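Local coordinates for segregation and condensation protein A (Bacillus subtilis, PDB 5H66) that probably serves as the kleisin subunit of the bacterial condensin complex, linking partner proteins in chromosome condensation and segregation, at residues C[12-17]-C[49-54]. Residues are numbered along the deposited sequence; the frame is centred on the assembly and turned at random.
Sequences ARMNEI and VLELMK
M14 and L52 meet where helix 11-23 passes helix 39-54, their CA atoms 6.9 Å apart and their side chains sliding past one another in opposite directions. The thioether of M14 does most of the reaching. With CG anti to the carbonyl carbon (chi1 -73°) and an extended chi2, the chain runs out toward the second helix, then bends at chi3 (71°) and lays its methyl CE beside L52 CD2 at 3.8 Å. The sulfur also meets the residue before L52, M14 SD lying 3.7 Å from E51 CG, a carbon the methyl CE touches too; the glutamate then bends at chi2 and carries its end away from the first helix. The branches of L52 are thus divided between two partners, CD2 touching M14 while CD1 sits 3.8 Å from I17 CB and also meets CG2 of that isoleucine. All these contacts are apolar, each side using a single turn. With M14 cut back to an alanine, L52 CD2 and the methylenes of E51 would probably lose their cover and a gap would open between the helices. The two segments cross steeply at -74°, their axes 9.8 Å apart at closest approach. M14 and I17 also pack on A48, one turn before L52, and I17 reaches L33 in the loop leading into that helix. V49, L52 and M53 rest helix 39-54 on strand 58-62, consistent with the winged-helix fold of kleisin C-terminal domains, whose first helix packs across the helix preceding the wing hairpin.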
ATOM      1  N   ALA C  12     -12.430  25.881  14.714  1.00 64.05           N
ATOM      2  CA  ALA C  12     -13.748  26.427  15.016  1.00 63.89           C
ATOM      3  C   ALA C  12     -14.651  25.365  15.627  1.00 64.48           C
ATOM      4  O   ALA C  12     -15.389  25.641  16.581  1.00 65.89           O
ATOM      5  CB  ALA C  12     -14.380  27.013  13.754  1.00 60.68           C
ATOM      6  N   ARG C  13     -14.604  24.143  15.096  1.00 62.32           N
ATOM      7  CA  ARG C  13     -15.334  23.043  15.716  1.00 62.43           C
ATOM      8  C   ARG C  13     -14.798  22.758  17.114  1.00 63.48           C
ATOM      9  O   ARG C  13     -15.569  22.658  18.077  1.00 66.08           O
ATOM     10  CB  ARG C  13     -15.253  21.796  14.834  1.00 60.17           C
ATOM     11  CG  ARG C  13     -16.105  20.627  15.305  1.00 59.45           C
ATOM     12  CD  ARG C  13     -17.570  21.004  15.463  1.00 61.58           C
ATOM     13  NE  ARG C  13     -18.091  21.683  14.284  1.00 63.13           N
ATOM     14  CZ  ARG C  13     -18.419  21.070  13.151  1.00 62.96           C
ATOM     15  NH1 ARG C  13     -18.285  19.754  13.043  1.00 60.96           N
ATOM     16  NH2 ARG C  13     -18.884  21.771  12.125  1.00 63.63           N
ATOM     17  N   MET C  14     -13.470  22.642  17.245  1.00 61.97           N
ATOM     18  CA  MET C  14     -12.854  22.387  18.546  1.00 61.73           C
ATOM     19  C   MET C  14     -13.333  23.379  19.599  1.00 65.55           C
ATOM     20  O   MET C  14     -13.567  23.005  20.755  1.00 63.97           O
ATOM     21  CB  MET C  14     -11.330  22.446  18.426  1.00 59.64           C
ATOM     22  CG  MET C  14     -10.694  21.261  17.719  1.00 55.61           C
ATOM     23  SD  MET C  14      -8.960  21.587  17.351  1.00 55.17           S
ATOM     24  CE  MET C  14      -8.248  21.533  18.993  1.00 54.44           C
ATOM     25  N   ASN C  15     -13.471  24.650  19.213  1.00 66.03           N
ATOM     26  CA  ASN C  15     -14.053  25.657  20.095  1.00 67.37           C
ATOM     27  C   ASN C  15     -15.382  25.183  20.662  1.00 68.17           C
ATOM     28  O   ASN C  15     -15.580  25.143  21.882  1.00 70.58           O
ATOM     29  CB  ASN C  15     -14.254  26.961  19.323  1.00 66.13           C
ATOM     30  CG  ASN C  15     -12.962  27.706  19.088  1.00 68.59           C
ATOM     31  OD1 ASN C  15     -12.940  28.720  18.387  1.00 72.03           O
ATOM     32  ND2 ASN C  15     -11.876  27.216  19.677  1.00 65.94           N
ATOM     33  N   GLU C  16     -16.304  24.809  19.775  1.00 67.98           N
ATOM     34  CA  GLU C  16     -17.659  24.465  20.187  1.00 68.79           C
ATOM     35  C   GLU C  16     -17.694  23.254  21.116  1.00 73.13           C
ATOM     36  O   GLU C  16     -18.537  23.199  22.018  1.00 75.95           O
ATOM     37  CB  GLU C  16     -18.518  24.225  18.944  1.00 69.31           C
ATOM     38  CG  GLU C  16     -18.395  25.340  17.913  1.00 66.78           C
ATOM     39  CD  GLU C  16     -18.985  24.976  16.564  1.00 68.62           C
ATOM     40  OE1 GLU C  16     -19.433  23.825  16.389  1.00 69.47           O
ATOM     41  OE2 GLU C  16     -19.000  25.850  15.670  1.00 70.03           O
ATOM     42  N   ILE C  17     -16.796  22.278  20.927  1.00 71.11           N
ATOM     43  CA  ILE C  17     -16.790  21.114  21.812  1.00 73.03           C
ATOM     44  C   ILE C  17     -16.327  21.506  23.212  1.00 74.86           C
ATOM     45  O   ILE C  17     -16.938  21.113  24.214  1.00 76.86           O
ATOM     46  CB  ILE C  17     -15.935  19.969  21.231  1.00 71.43           C
ATOM     47  CG1 ILE C  17     -16.419  19.556  19.839  1.00 70.57           C
ATOM     48  CG2 ILE C  17     -16.005  18.753  22.136  1.00 71.10           C
ATOM     49  CD1 ILE C  17     -16.118  20.530  18.740  1.00 68.71           C
ATOM     50  N   VAL C  49     -12.485  16.057  17.783  1.00 46.46           N
ATOM     51  CA  VAL C  49     -12.275  15.290  19.009  1.00 48.30           C
ATOM     52  C   VAL C  49     -10.882  14.672  19.025  1.00 48.52           C
ATOM     53  O   VAL C  49     -10.193  14.693  20.052  1.00 47.53           O
ATOM     54  CB  VAL C  49     -13.375  14.224  19.168  1.00 46.24           C
ATOM     55  CG1 VAL C  49     -13.107  13.371  20.391  1.00 51.89           C
ATOM     56  CG2 VAL C  49     -14.738  14.882  19.272  1.00 51.08           C
ATOM     57  N   LEU C  50     -10.442  14.113  17.892  1.00 48.05           N
ATOM     58  CA  LEU C  50      -9.093  13.557  17.826  1.00 44.81           C
ATOM     59  C   LEU C  50      -8.045  14.625  18.110  1.00 45.05           C
ATOM     60  O   LEU C  50      -7.045  14.359  18.786  1.00 44.25           O
ATOM     61  CB  LEU C  50      -8.843  12.925  16.456  1.00 42.02           C
ATOM     62  CG  LEU C  50      -9.787  11.817  15.995  1.00 42.12           C
ATOM     63  CD1 LEU C  50      -9.564  11.528  14.513  1.00 41.04           C
ATOM     64  CD2 LEU C  50      -9.586  10.563  16.817  1.00 42.21           C
ATOM     65  N   GLU C  51      -8.254  15.842  17.602  1.00 44.86           N
ATOM     66  CA  GLU C  51      -7.289  16.907  17.851  1.00 48.07           C
ATOM     67  C   GLU C  51      -7.319  17.346  19.310  1.00 50.35           C
ATOM     68  O   GLU C  51      -6.270  17.641  19.897  1.00 48.33           O
ATOM     69  CB  GLU C  51      -7.559  18.091  16.925  1.00 48.66           C
ATOM     70  CG  GLU C  51      -6.381  19.046  16.783  1.00 49.67           C
ATOM     71  CD  GLU C  51      -5.250  18.450  15.974  1.00 52.87           C
ATOM     72  OE1 GLU C  51      -5.540  17.726  14.995  1.00 51.10           O
ATOM     73  OE2 GLU C  51      -4.074  18.706  16.310  1.00 54.90           O
ATOM     74  N   LEU C  52      -8.510  17.398  19.912  1.00 50.82           N
ATOM     75  CA  LEU C  52      -8.605  17.745  21.327  1.00 52.07           C
ATOM     76  C   LEU C  52      -7.933  16.689  22.195  1.00 54.29           C
ATOM     77  O   LEU C  52      -7.276  17.017  23.190  1.00 54.40           O
ATOM     78  CB  LEU C  52     -10.069  17.927  21.727  1.00 52.00           C
ATOM     79  CG  LEU C  52     -10.723  19.208  21.200  1.00 52.50           C
ATOM     80  CD1 LEU C  52     -12.232  19.097  21.247  1.00 55.37           C
ATOM     81  CD2 LEU C  52     -10.245  20.417  21.987  1.00 57.36           C
ATOM     82  N   MET C  53      -8.081  15.412  21.823  1.00 50.72           N
ATOM     83  CA  MET C  53      -7.350  14.347  22.501  1.00 49.98           C
ATOM     84  C   MET C  53      -5.845  14.569  22.416  1.00 51.87           C
ATOM     85  O   MET C  53      -5.118  14.331  23.388  1.00 53.60           O
ATOM     86  CB  MET C  53      -7.721  12.990  21.896  1.00 49.45           C
ATOM     87  CG  MET C  53      -9.163  12.587  22.117  1.00 48.44           C
ATOM     88  SD  MET C  53      -9.709  11.198  21.093  1.00 49.51           S
ATOM     89  CE  MET C  53      -8.841   9.841  21.876  1.00 50.27           C
ATOM     90  N   LYS C  54      -5.359  15.022  21.256  1.00 50.94           N
ATOM     91  CA  LYS C  54      -3.925  15.229  21.082  1.00 50.94           C
ATOM     92  C   LYS C  54      -3.416  16.402  21.915  1.00 52.84           C
ATOM     93  O   LYS C  54      -2.253  16.408  22.330  1.00 51.63           O
ATOM     94  CB  LYS C  54      -3.606  15.447  19.601  1.00 48.19           C
ATOM     95  CG  LYS C  54      -2.123  15.543  19.290  1.00 47.11           C
ATOM     96  CD  LYS C  54      -1.885  16.222  17.951  1.00 46.88           C
ATOM     97  CE  LYS C  54      -0.417  16.580  17.771  1.00 49.08           C
ATOM     98  NZ  LYS C  54      -0.144  17.160  16.429  1.00 50.92           N
TER